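Local structure of 2-hydroxyisobutyryl-CoA synthetase (Aquincola tertiaricarbonis, 6HDY) at residues W15-Y21 with L330-S334; N149-M155 with G184-L188; P283-A288 with W300-T306; G323-Y327 with I338-S342. The protein is a synthetase of the AMP-binding ANL group that pairs a large N-terminal AMP-binding part with a smaller C-terminal domain. All blocks are in the same frame, centred on the assembly; numbering follows the deposited sequence.

Contact 1 (W15-Y21 with L330-S334); sequences WNFPVEY and LERTS
Glu331 and Phe17 carry a contact between two irregular segments: the N-terminal residues 15-21 lie against 330-334, the first part of the loop that joins the antiparallel strands 322-329 and 340-347. The carboxylate of Glu331 is the polar centre. Tyr21 OH donates to Glu331 OE1 at 2.7 Å, on the syn lone pair of that oxygen, with the phenol ring turned 66° from the carboxylate. The other oxygen, Glu331 OE2, accepts a hydrogen bond from a water 2.6 Å away, and that water in turn takes the Asn16 N-H; a salt bridge to Arg38 steadies OE2, so an acid suits this largely enclosed place. Val19 packs beside it, its CG2 3.5 Å from Glu331 OE2 and also set over one face of the Tyr21 ring. The N-terminal segment thus covers the loop of a beta hairpin. Phe17 reaches in with CG anti to its backbone N (chi1 -170°), which brings the rim of the ring to two backbone carbonyls: CD2 is 3.4 Å from Leu330 O, and CZ is 3.6 Å from Arg332 O. Aromatic C-H groups, slightly positive at the rim, suit such oxygens. Beyond it, the methyl of Thr333 fits against both Phe17 and Pro18, with CG2 3.8 Å from Pro18 CB; the peptide bond before Pro18 is cis. Helix 43-64 adds Arg53, which makes a cation-pi contact with Trp15 and a hydrogen bond to Leu330 O.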
# COMPACT_ATOMS: atom_id res chain seq x y z
N TRP A 15 11.10 -2.49 -30.02
CA TRP A 15 10.49 -1.25 -30.48
C TRP A 15 9.22 -1.56 -31.26
O TRP A 15 9.28 -1.92 -32.42
CB TRP A 15 11.49 -0.43 -31.31
CG TRP A 15 11.05 0.97 -31.63
CD1 TRP A 15 10.84 1.51 -32.86
CD2 TRP A 15 10.81 2.03 -30.69
NE1 TRP A 15 10.47 2.83 -32.75
CE2 TRP A 15 10.45 3.18 -31.43
CE3 TRP A 15 10.87 2.12 -29.28
CZ2 TRP A 15 10.15 4.40 -30.82
CZ3 TRP A 15 10.55 3.33 -28.68
CH2 TRP A 15 10.21 4.45 -29.44
N ASN A 16 8.07 -1.45 -30.59
CA ASN A 16 6.77 -1.73 -31.19
C ASN A 16 5.67 -0.99 -30.46
O ASN A 16 5.74 -0.79 -29.24
CB ASN A 16 6.50 -3.26 -31.12
CG ASN A 16 5.43 -3.80 -32.04
OD1 ASN A 16 5.29 -3.37 -33.20
ND2 ASN A 16 4.72 -4.82 -31.59
N PHE A 17 4.62 -0.59 -31.22
CA PHE A 17 3.42 0.01 -30.65
C PHE A 17 2.19 -0.75 -31.14
O PHE A 17 1.96 -0.80 -32.36
CB PHE A 17 3.26 1.52 -30.90
CG PHE A 17 2.12 2.12 -30.09
CD1 PHE A 17 0.82 2.15 -30.59
CD2 PHE A 17 2.35 2.64 -28.82
CE1 PHE A 17 -0.22 2.71 -29.84
CE2 PHE A 17 1.31 3.22 -28.08
CZ PHE A 17 0.03 3.23 -28.60
N PRO A 18 1.34 -1.29 -30.22
CA PRO A 18 1.48 -1.31 -28.75
C PRO A 18 2.69 -2.16 -28.33
O PRO A 18 2.98 -3.16 -28.97
CB PRO A 18 0.17 -1.97 -28.27
CG PRO A 18 -0.78 -1.84 -29.43
CD PRO A 18 0.11 -1.99 -30.64
N VAL A 19 3.40 -1.74 -27.28
CA VAL A 19 4.59 -2.45 -26.78
C VAL A 19 4.20 -3.81 -26.11
O VAL A 19 3.07 -3.97 -25.65
CB VAL A 19 5.44 -1.50 -25.89
CG1 VAL A 19 4.90 -1.45 -24.46
CG2 VAL A 19 6.92 -1.87 -25.93
N GLU A 20 5.12 -4.77 -26.11
CA GLU A 20 4.91 -6.13 -25.61
C GLU A 20 6.24 -6.77 -25.20
O GLU A 20 6.75 -7.66 -25.88
CB GLU A 20 4.24 -6.98 -26.71
CG GLU A 20 2.85 -7.45 -26.30
CD GLU A 20 2.59 -8.93 -26.45
OE1 GLU A 20 2.12 -9.55 -25.46
OE2 GLU A 20 2.86 -9.49 -27.53
N TYR A 21 6.76 -6.34 -24.06
CA TYR A 21 8.05 -6.77 -23.53
C TYR A 21 8.18 -8.22 -23.09
O TYR A 21 7.30 -8.74 -22.41
CB TYR A 21 8.45 -5.88 -22.36
CG TYR A 21 8.85 -4.46 -22.73
CD1 TYR A 21 10.02 -4.21 -23.45
CD2 TYR A 21 8.11 -3.37 -22.28
CE1 TYR A 21 10.39 -2.91 -23.79
CE2 TYR A 21 8.50 -2.06 -22.57
CZ TYR A 21 9.64 -1.84 -23.33
OH TYR A 21 10.03 -0.55 -23.58
N LEU A 330 5.04 7.23 -25.25
CA LEU A 330 5.32 6.51 -26.51
C LEU A 330 4.94 5.01 -26.43
O LEU A 330 4.92 4.32 -27.45
CB LEU A 330 6.80 6.69 -26.93
CG LEU A 330 7.33 8.11 -27.09
CD1 LEU A 330 8.77 8.09 -27.50
CD2 LEU A 330 6.51 8.89 -28.10
N GLU A 331 4.61 4.52 -25.23
CA GLU A 331 4.33 3.11 -24.97
C GLU A 331 3.12 2.88 -24.07
O GLU A 331 3.16 2.03 -23.17
CB GLU A 331 5.59 2.43 -24.38
CG GLU A 331 6.78 2.33 -25.33
CD GLU A 331 7.97 1.53 -24.85
OE1 GLU A 331 8.10 1.30 -23.63
OE2 GLU A 331 8.78 1.13 -25.71
N ARG A 332 2.02 3.64 -24.30
CA ARG A 332 0.78 3.50 -23.52
C ARG A 332 -0.47 3.53 -24.37
O ARG A 332 -0.62 4.40 -25.23
CB ARG A 332 0.70 4.53 -22.37
CG ARG A 332 1.56 4.15 -21.17
CD ARG A 332 1.18 4.87 -19.90
NE ARG A 332 -0.20 4.63 -19.45
CZ ARG A 332 -0.73 5.18 -18.36
NH1 ARG A 332 -0.00 5.99 -17.60
NH2 ARG A 332 -1.99 4.92 -18.03
N THR A 333 -1.38 2.58 -24.13
CA THR A 333 -2.66 2.48 -24.84
C THR A 333 -3.82 3.00 -23.98
O THR A 333 -4.86 3.36 -24.53
CB THR A 333 -2.90 1.04 -25.31
OG1 THR A 333 -2.79 0.16 -24.18
CG2 THR A 333 -1.95 0.61 -26.43
N SER A 334 -3.67 3.03 -22.64
CA SER A 334 -4.73 3.47 -21.71
C SER A 334 -4.39 4.86 -21.17
O SER A 334 -3.25 5.07 -20.73
CB SER A 334 -4.91 2.48 -20.55
OG SER A 334 -3.90 2.64 -19.57
O HOH W 1 8.15 0.43 -28.15

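Contact 2 (N149-M155 with G184-L188); sequences NAHARIM and GAERL
Ala152 and Gly184 bring helices 141-157 and 176-187 to a very close approach, their CA atoms 4.2 Å apart. This is close helix-helix packing over small residues, within the AMP-binding part: Gly184 has no side chain to hold the helices apart, and the methyl of Ala152 rests 3.5 Å from Gly184 O, while His151 CB lies 3.6 Å from Gly184 CA. The imidazole of His151 turns from Gly184 and hydrogen-bonds to Gly180 O and to the backbone N of Met285. Toward one end Met155 closes the packing. Its chain bends at the last torsion (chi3 62°), laying the thioether along the last turn of the partner helix so that CE is 3.7 Å from Ala185 N. Leu188 CD2 meets Met155 CB at 3.9 Å. Toward the other end the contact turns polar: Arg187 NE donates to Asn149 OD1 at 2.8 Å, a bent bond (130° at the hydrogen) whose donor stands above the carbonyl plane, with the amide and guanidinium planes nearly perpendicular. The amide nitrogen of Asn149 is held by Arg145 O and Glu23, and Arg187 NH1 by Tyr25 O. These carbonyl acceptors, with a long, weak ion pair to Glu23, would probably help stabilise the charge of the buried guanidinium.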
# COMPACT_ATOMS: atom_id res chain seq x y z
N ASN A 149 8.34 -2.70 -16.90
CA ASN A 149 9.52 -2.91 -17.74
C ASN A 149 10.36 -1.66 -17.87
O ASN A 149 11.58 -1.74 -17.69
CB ASN A 149 9.13 -3.47 -19.09
CG ASN A 149 8.84 -4.93 -19.02
OD1 ASN A 149 9.73 -5.76 -19.17
ND2 ASN A 149 7.59 -5.29 -18.76
N ALA A 150 9.72 -0.51 -18.16
CA ALA A 150 10.39 0.80 -18.23
C ALA A 150 11.09 1.06 -16.92
O ALA A 150 12.25 1.43 -16.93
CB ALA A 150 9.38 1.90 -18.48
N HIS A 151 10.40 0.82 -15.78
CA HIS A 151 11.00 1.11 -14.46
C HIS A 151 12.13 0.19 -14.09
O HIS A 151 13.08 0.68 -13.51
CB HIS A 151 9.91 1.16 -13.37
CG HIS A 151 9.13 2.43 -13.43
ND1 HIS A 151 8.17 2.70 -12.52
CD2 HIS A 151 9.21 3.46 -14.30
CE1 HIS A 151 7.69 3.89 -12.84
NE2 HIS A 151 8.30 4.39 -13.90
N ALA A 152 12.04 -1.14 -14.40
CA ALA A 152 13.13 -2.11 -14.14
C ALA A 152 14.39 -1.68 -14.90
O ALA A 152 15.49 -1.76 -14.35
CB ALA A 152 12.73 -3.51 -14.59
N ARG A 153 14.21 -1.21 -16.14
CA ARG A 153 15.26 -0.72 -17.03
C ARG A 153 16.05 0.46 -16.43
O ARG A 153 17.29 0.41 -16.36
CB ARG A 153 14.63 -0.35 -18.38
CG ARG A 153 15.50 0.52 -19.27
CD ARG A 153 14.89 0.63 -20.63
NE ARG A 153 15.60 1.60 -21.46
CZ ARG A 153 15.08 2.17 -22.54
NH1 ARG A 153 13.86 1.85 -22.94
NH2 ARG A 153 15.78 3.04 -23.24
N ILE A 154 15.33 1.48 -15.97
CA ILE A 154 15.86 2.70 -15.37
C ILE A 154 16.46 2.40 -13.97
O ILE A 154 17.46 3.01 -13.61
CB ILE A 154 14.73 3.78 -15.35
CG1 ILE A 154 14.31 4.16 -16.78
CG2 ILE A 154 15.15 5.01 -14.57
CD1 ILE A 154 12.91 4.72 -16.91
N MET A 155 15.87 1.47 -13.20
CA MET A 155 16.40 1.09 -11.88
C MET A 155 17.74 0.34 -12.05
O MET A 155 18.65 0.50 -11.23
CB MET A 155 15.37 0.24 -11.10
CG MET A 155 14.30 1.08 -10.41
SD MET A 155 12.92 0.07 -9.76
CE MET A 155 13.79 -0.93 -8.58
N GLY A 184 8.61 -1.89 -10.90
CA GLY A 184 9.97 -1.91 -11.43
C GLY A 184 10.82 -2.90 -10.67
O GLY A 184 11.54 -3.69 -11.28
N ALA A 185 10.72 -2.90 -9.33
CA ALA A 185 11.43 -3.84 -8.46
C ALA A 185 11.03 -5.29 -8.76
O ALA A 185 11.90 -6.15 -8.91
CB ALA A 185 11.17 -3.50 -6.99
N GLU A 186 9.72 -5.54 -8.92
CA GLU A 186 9.16 -6.86 -9.28
C GLU A 186 9.74 -7.34 -10.62
O GLU A 186 10.24 -8.48 -10.69
CB GLU A 186 7.62 -6.79 -9.36
CG GLU A 186 6.90 -6.68 -8.00
CD GLU A 186 5.39 -6.46 -8.03
OE1 GLU A 186 4.83 -6.14 -9.10
OE2 GLU A 186 4.75 -6.60 -6.96
N ARG A 187 9.67 -6.50 -11.67
CA ARG A 187 10.18 -6.84 -13.00
C ARG A 187 11.73 -6.99 -13.02
O ARG A 187 12.27 -7.85 -13.74
CB ARG A 187 9.70 -5.81 -14.06
CG ARG A 187 10.17 -6.07 -15.50
CD ARG A 187 9.84 -7.48 -16.02
NE ARG A 187 10.44 -7.74 -17.33
CZ ARG A 187 11.66 -8.25 -17.52
NH1 ARG A 187 12.12 -8.42 -18.75
NH2 ARG A 187 12.42 -8.57 -16.49
N LEU A 188 12.42 -6.21 -12.18
CA LEU A 188 13.89 -6.27 -12.07
C LEU A 188 14.35 -7.59 -11.41
O LEU A 188 15.55 -7.90 -11.41
CB LEU A 188 14.39 -5.05 -11.26
CG LEU A 188 15.92 -4.84 -11.09
CD1 LEU A 188 16.68 -4.95 -12.44
CD2 LEU A 188 16.19 -3.53 -10.38

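Contact 3 (P283-A288 with W300-T306); sequences PFMNVA and WQDIIYT. With 3HL ((3S)-3-hydroxybutanoic acid), chain B; 8LQ ([[(2~{R},3~{S},4~{R},5~{R})-5-(6-aminopurin-9-yl)-3,4-bis(oxidanyl)oxolan-2-yl]methoxy-oxidanyl-phosphoryl] (3~{S})-3-oxidanylbutanoate), chain C.
Trp300 and Asn286 are joined first by hydrogen bonds. Trp300 N donates to Asn286 O at 2.8 Å, and the indole NE1 donates to Ala288 O at 3.3 Å along an almost straight line (168°), the acceptor lying in the ring plane. Tryptophan suits this place because one residue offers a backbone and a side-chain N-H to the same neighbouring segment. A water adds a bridge, donating to both Asn286 O and Ile304 O and lying 2.8 Å from Thr306 OG1, so two backbone carbonyls and a threonine hydroxyl, all of buried residues, share one partner. Within 300-306, Gln301 folds back on Thr306: its OE1 accepts from Thr306 N at 2.9 Å and its NE2 donates to Thr306 O. The water and the packing of Ile304 link 283-288, which runs into edge strand 287-288 of a small antiparallel sheet, to strand 304-310 of a five-stranded one; Trp300 directly follows 297-299, the neighbour of 287-288. In the apolar packing Pro283 CG touches Ile303 CG2 at 3.6 Å, and Ile304 lies across the Asn286 side chain, with CD1 3.4 Å from Pro283 O; branched side chains pack beside the Pro283 ring, whose preceding peptide is cis. Turned away from 300-306, Phe284 lines the ligand pocket. One face of its ring meets either (3S)-3-hydroxybutanoic acid or 8LQ, modelled in overlapping places, with Phe284 CD1 3.8 Å from 8LQ CAZ, while His151 packs edge-to-face with it.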
# COMPACT_ATOMS: atom_id res chain seq x y z
N PRO A 283 5.01 5.52 -17.04
CA PRO A 283 6.22 5.37 -16.21
C PRO A 283 6.89 6.73 -15.91
O PRO A 283 7.51 7.34 -16.79
CB PRO A 283 7.08 4.39 -17.03
CG PRO A 283 6.67 4.63 -18.47
CD PRO A 283 5.18 4.90 -18.37
N PHE A 284 6.71 7.22 -14.69
CA PHE A 284 7.17 8.54 -14.24
C PHE A 284 8.69 8.63 -14.11
O PHE A 284 9.22 9.74 -14.04
CB PHE A 284 6.46 8.96 -12.93
CG PHE A 284 6.66 7.98 -11.81
CD1 PHE A 284 7.83 7.99 -11.05
CD2 PHE A 284 5.69 7.01 -11.52
CE1 PHE A 284 8.03 7.05 -10.04
CE2 PHE A 284 5.88 6.10 -10.49
CZ PHE A 284 7.06 6.13 -9.76
N MET A 285 9.39 7.47 -14.07
CA MET A 285 10.85 7.44 -14.01
C MET A 285 11.46 7.81 -15.40
O MET A 285 12.66 7.73 -15.56
CB MET A 285 11.37 6.06 -13.51
CG MET A 285 11.06 5.80 -12.05
SD MET A 285 11.67 4.22 -11.39
CE MET A 285 13.38 4.53 -11.35
N ASN A 286 10.63 8.26 -16.38
CA ASN A 286 11.08 8.70 -17.72
C ASN A 286 12.12 9.86 -17.65
O ASN A 286 12.80 10.17 -18.62
CB ASN A 286 9.86 9.09 -18.59
CG ASN A 286 9.20 10.37 -18.15
OD1 ASN A 286 8.53 10.42 -17.14
ND2 ASN A 286 9.41 11.46 -18.86
N VAL A 287 12.21 10.49 -16.49
CA VAL A 287 13.24 11.47 -16.14
C VAL A 287 13.90 10.88 -14.90
O VAL A 287 13.20 10.59 -13.91
CB VAL A 287 12.80 12.96 -16.00
CG1 VAL A 287 12.40 13.55 -17.35
CG2 VAL A 287 11.68 13.13 -14.97
N ALA A 288 15.19 10.53 -15.02
CA ALA A 288 15.94 9.86 -13.94
C ALA A 288 17.43 9.90 -14.12
O ALA A 288 17.93 9.64 -15.22
CB ALA A 288 15.49 8.39 -13.79
N TRP A 300 14.70 9.96 -20.67
CA TRP A 300 14.66 8.69 -21.39
C TRP A 300 13.60 8.80 -22.50
O TRP A 300 12.47 8.34 -22.36
CB TRP A 300 14.39 7.54 -20.42
CG TRP A 300 15.45 7.37 -19.37
CD1 TRP A 300 15.76 8.24 -18.37
CD2 TRP A 300 16.26 6.21 -19.16
NE1 TRP A 300 16.76 7.72 -17.58
CE2 TRP A 300 17.08 6.47 -18.03
CE3 TRP A 300 16.38 4.96 -19.81
CZ2 TRP A 300 18.01 5.53 -17.54
CZ3 TRP A 300 17.30 4.04 -19.33
CH2 TRP A 300 18.10 4.32 -18.20
N GLN A 301 14.00 9.49 -23.59
CA GLN A 301 13.21 9.92 -24.74
C GLN A 301 12.41 8.84 -25.48
O GLN A 301 11.34 9.15 -26.01
CB GLN A 301 14.10 10.68 -25.73
CG GLN A 301 14.61 12.03 -25.20
CD GLN A 301 13.51 13.02 -24.85
OE1 GLN A 301 12.81 12.90 -23.84
NE2 GLN A 301 13.38 14.07 -25.65
N ASP A 302 12.94 7.60 -25.56
CA ASP A 302 12.26 6.48 -26.23
C ASP A 302 11.20 5.80 -25.35
O ASP A 302 10.51 4.87 -25.81
CB ASP A 302 13.27 5.47 -26.79
CG ASP A 302 14.26 5.01 -25.76
OD1 ASP A 302 15.20 5.78 -25.46
OD2 ASP A 302 14.08 3.90 -25.21
N ILE A 303 11.07 6.25 -24.08
CA ILE A 303 10.04 5.76 -23.16
C ILE A 303 8.87 6.78 -23.18
O ILE A 303 7.74 6.41 -23.46
CB ILE A 303 10.59 5.46 -21.72
CG1 ILE A 303 11.60 4.28 -21.74
CG2 ILE A 303 9.41 5.18 -20.74
CD1 ILE A 303 12.37 3.97 -20.45
N ILE A 304 9.18 8.07 -22.92
CA ILE A 304 8.29 9.23 -22.97
C ILE A 304 9.11 10.36 -23.59
O ILE A 304 10.24 10.60 -23.18
CB ILE A 304 7.72 9.62 -21.55
CG1 ILE A 304 6.62 8.64 -21.11
CG2 ILE A 304 7.24 11.12 -21.46
CD1 ILE A 304 6.28 8.70 -19.63
N TYR A 305 8.52 11.06 -24.56
CA TYR A 305 9.15 12.18 -25.23
C TYR A 305 9.00 13.47 -24.42
O TYR A 305 7.90 14.02 -24.31
CB TYR A 305 8.60 12.31 -26.68
CG TYR A 305 9.19 13.46 -27.47
CD1 TYR A 305 10.57 13.61 -27.61
CD2 TYR A 305 8.36 14.39 -28.10
CE1 TYR A 305 11.11 14.67 -28.34
CE2 TYR A 305 8.89 15.44 -28.84
CZ TYR A 305 10.27 15.57 -28.96
OH TYR A 305 10.78 16.61 -29.70
N THR A 306 10.10 13.92 -23.80
CA THR A 306 10.13 15.15 -22.99
C THR A 306 10.54 16.35 -23.88
O THR A 306 11.54 16.27 -24.63
CB THR A 306 11.07 15.00 -21.77
OG1 THR A 306 10.65 13.93 -20.93
CG2 THR A 306 11.16 16.29 -20.92
CA 3HL B . 4.94 11.72 -8.78
CB 3HL B . 3.89 10.74 -9.35
OG1 3HL B . 4.46 9.70 -10.14
CG2 3HL B . 3.11 10.08 -8.26
C 3HL B . 6.32 11.26 -9.20
OA 3HL B . 6.75 10.21 -8.74
OB 3HL B . 6.89 11.96 -10.20
N9 8LQ C . 7.83 16.33 -8.73
C8 8LQ C . 7.75 15.00 -8.88
N7 8LQ C . 8.98 14.50 -8.96
C5 8LQ C . 9.84 15.53 -8.88
C6 8LQ C . 11.19 15.61 -8.85
N6 8LQ C . 11.89 14.50 -8.98
N1 8LQ C . 11.82 16.79 -8.74
C2 8LQ C . 11.10 17.98 -8.60
N3 8LQ C . 9.72 17.87 -8.56
C4 8LQ C . 9.12 16.66 -8.73
CAA 8LQ C . 4.26 9.70 -9.13
CAZ 8LQ C . 5.66 10.35 -8.99
OAE 8LQ C . 6.09 10.27 -7.64
CAL 8LQ C . 5.67 11.83 -9.42
CAS 8LQ C . 4.62 12.63 -8.64
OAC 8LQ C . 4.85 12.98 -7.49
OAQ 8LQ C . 3.42 12.83 -9.30
PBC 8LQ C . 2.32 13.87 -8.79
OAH 8LQ C . 1.84 13.30 -7.39
OAD 8LQ C . 1.20 14.04 -9.74
O5' 8LQ C . 3.10 15.23 -8.63
C5' 8LQ C . 3.84 15.68 -9.76
C4' 8LQ C . 4.56 16.96 -9.41
O4' 8LQ C . 5.46 16.72 -8.30
C3' 8LQ C . 5.42 17.30 -10.56
O3' 8LQ C . 4.67 18.05 -11.55
C2' 8LQ C . 6.50 18.14 -9.87
O2' 8LQ C . 6.00 19.49 -9.52
C1' 8LQ C . 6.72 17.34 -8.60
O HOH W 2 11.54 11.28 -20.72

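Contact 4 (G323-Y327 with I338-S342); sequences GTPVY and IRLLS
Pro325 O and Ser342 meet through two hydrogen bonds between these neighbouring antiparallel strands. That carbonyl accepts twice: from Ser342 N at 3.0 Å, nearly along the C=O axis, and from Ser342 OG at 2.7 Å, in the carbonyl plane on a lone pair. Serine suits the place because its hydroxyl, set between the backbone N and the carbonyl carbon (chi1 71°), can donate a hydrogen bond to Pro325 O while accepting one from Asp344 N. Proline, lacking an N-H, gives only its carbonyl to this pairing. Farther along, Tyr327 and Leu340 exchange two bonds, Tyr327 N to Leu340 O at 2.9 Å and Leu340 N to Tyr327 O at 2.8 Å. Leu340 O also receives a CA-H contact from Val326, at 3.3 Å from Val326 CA. The two strands form a beta hairpin, with a G1 beta bulge where Arg339 and Leu340 both face Tyr327. Arg339 has the positive backbone torsions of that bulge (phi 63°), and its N-H is taken by Thr328 OG1. Its guanidinium passes one face over Val326 CG1 and finds its partners elsewhere, in Glu307, Val92 O and Met314 O. Thr324 OG1 is satisfied by Asp344 O, leaving its methyl to Leu341, with CG2 3.6 Å from Leu341 CD1. On the face carrying Tyr327 and Leu340, the phenol ring lies beside Ser342, with Tyr327 CE2 3.8 Å from Ser342 CB. The Ser342 side chain is about 5 Å from 8LQ, and Asp344 is hydrogen-bonded to that ligand.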
# COMPACT_ATOMS: atom_id res chain seq x y z
N GLY A 323 12.83 26.19 -18.94
CA GLY A 323 11.49 26.08 -19.50
C GLY A 323 10.60 25.09 -18.77
O GLY A 323 10.96 24.59 -17.70
N THR A 324 9.43 24.80 -19.34
CA THR A 324 8.50 23.88 -18.71
C THR A 324 8.46 22.52 -19.40
O THR A 324 8.25 22.45 -20.61
CB THR A 324 7.08 24.50 -18.55
OG1 THR A 324 6.32 23.65 -17.70
CG2 THR A 324 6.34 24.71 -19.87
N PRO A 325 8.61 21.41 -18.65
CA PRO A 325 8.48 20.08 -19.27
C PRO A 325 7.06 19.79 -19.78
O PRO A 325 6.05 20.01 -19.09
CB PRO A 325 8.87 19.12 -18.14
CG PRO A 325 9.64 19.98 -17.14
CD PRO A 325 8.95 21.30 -17.21
N VAL A 326 6.99 19.35 -21.04
CA VAL A 326 5.78 18.94 -21.76
C VAL A 326 6.09 17.49 -22.14
O VAL A 326 7.17 17.22 -22.67
CB VAL A 326 5.45 19.86 -22.98
CG1 VAL A 326 4.40 19.24 -23.91
CG2 VAL A 326 5.02 21.26 -22.52
N TYR A 327 5.17 16.55 -21.79
CA TYR A 327 5.42 15.13 -21.97
C TYR A 327 4.44 14.39 -22.85
O TYR A 327 3.25 14.69 -22.84
CB TYR A 327 5.45 14.41 -20.61
CG TYR A 327 6.37 14.97 -19.55
CD1 TYR A 327 7.74 14.66 -19.56
CD2 TYR A 327 5.88 15.70 -18.48
CE1 TYR A 327 8.58 15.08 -18.53
CE2 TYR A 327 6.71 16.11 -17.43
CZ TYR A 327 8.06 15.81 -17.47
OH TYR A 327 8.89 16.24 -16.46
N ILE A 338 -0.65 13.07 -24.46
CA ILE A 338 0.03 13.63 -25.63
C ILE A 338 0.21 15.12 -25.42
O ILE A 338 -0.74 15.90 -25.52
CB ILE A 338 -0.64 13.26 -27.00
CG1 ILE A 338 -0.89 11.74 -27.11
CG2 ILE A 338 0.23 13.76 -28.16
CD1 ILE A 338 -1.83 11.36 -28.17
N ARG A 339 1.45 15.49 -25.14
CA ARG A 339 1.86 16.86 -24.87
C ARG A 339 1.17 17.41 -23.63
O ARG A 339 0.54 18.46 -23.67
CB ARG A 339 1.73 17.77 -26.13
CG ARG A 339 2.93 17.59 -27.02
CD ARG A 339 2.94 18.39 -28.31
NE ARG A 339 2.67 19.82 -28.15
CZ ARG A 339 3.58 20.75 -27.88
NH1 ARG A 339 4.84 20.41 -27.65
NH2 ARG A 339 3.23 22.02 -27.81
N LEU A 340 1.28 16.68 -22.51
CA LEU A 340 0.75 17.17 -21.24
C LEU A 340 1.72 18.20 -20.65
O LEU A 340 2.92 17.94 -20.53
CB LEU A 340 0.45 16.05 -20.22
CG LEU A 340 0.04 16.44 -18.77
CD1 LEU A 340 -1.36 17.07 -18.73
CD2 LEU A 340 0.10 15.23 -17.83
N LEU A 341 1.17 19.38 -20.33
CA LEU A 341 1.87 20.49 -19.72
C LEU A 341 2.08 20.17 -18.22
O LEU A 341 1.12 19.90 -17.51
CB LEU A 341 1.04 21.79 -19.91
CG LEU A 341 1.53 23.06 -19.20
CD1 LEU A 341 2.92 23.47 -19.66
CD2 LEU A 341 0.56 24.21 -19.45
N SER A 342 3.34 20.12 -17.76
CA SER A 342 3.65 19.79 -16.37
C SER A 342 3.37 20.94 -15.44
O SER A 342 2.89 20.72 -14.32
CB SER A 342 5.09 19.34 -16.21
OG SER A 342 5.97 20.44 -16.38

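How the contacts relate
Along the chain, contacts 2 and 3 both fall between the two segments of contact 1, while the segments of contacts 1 and 4 alternate. Contact 3 lies in the middle, its centre about 14 Å from contact 1, 13 Å from contact 2 and 12 Å from contact 4. It touches all three: Asp302 forms a salt bridge with Arg153 of contact 2, Leu330 of contact 1 rests on 301-303, and Tyr327 of contact 4 packs on Thr306, since strands 304-310 and 322-329 are neighbours in one sheet. Contacts 2 and 4 do not touch, their centres being about 24 Å apart. Together the four join the N-terminal segment, two helices and the sheet beside the ligand pocket.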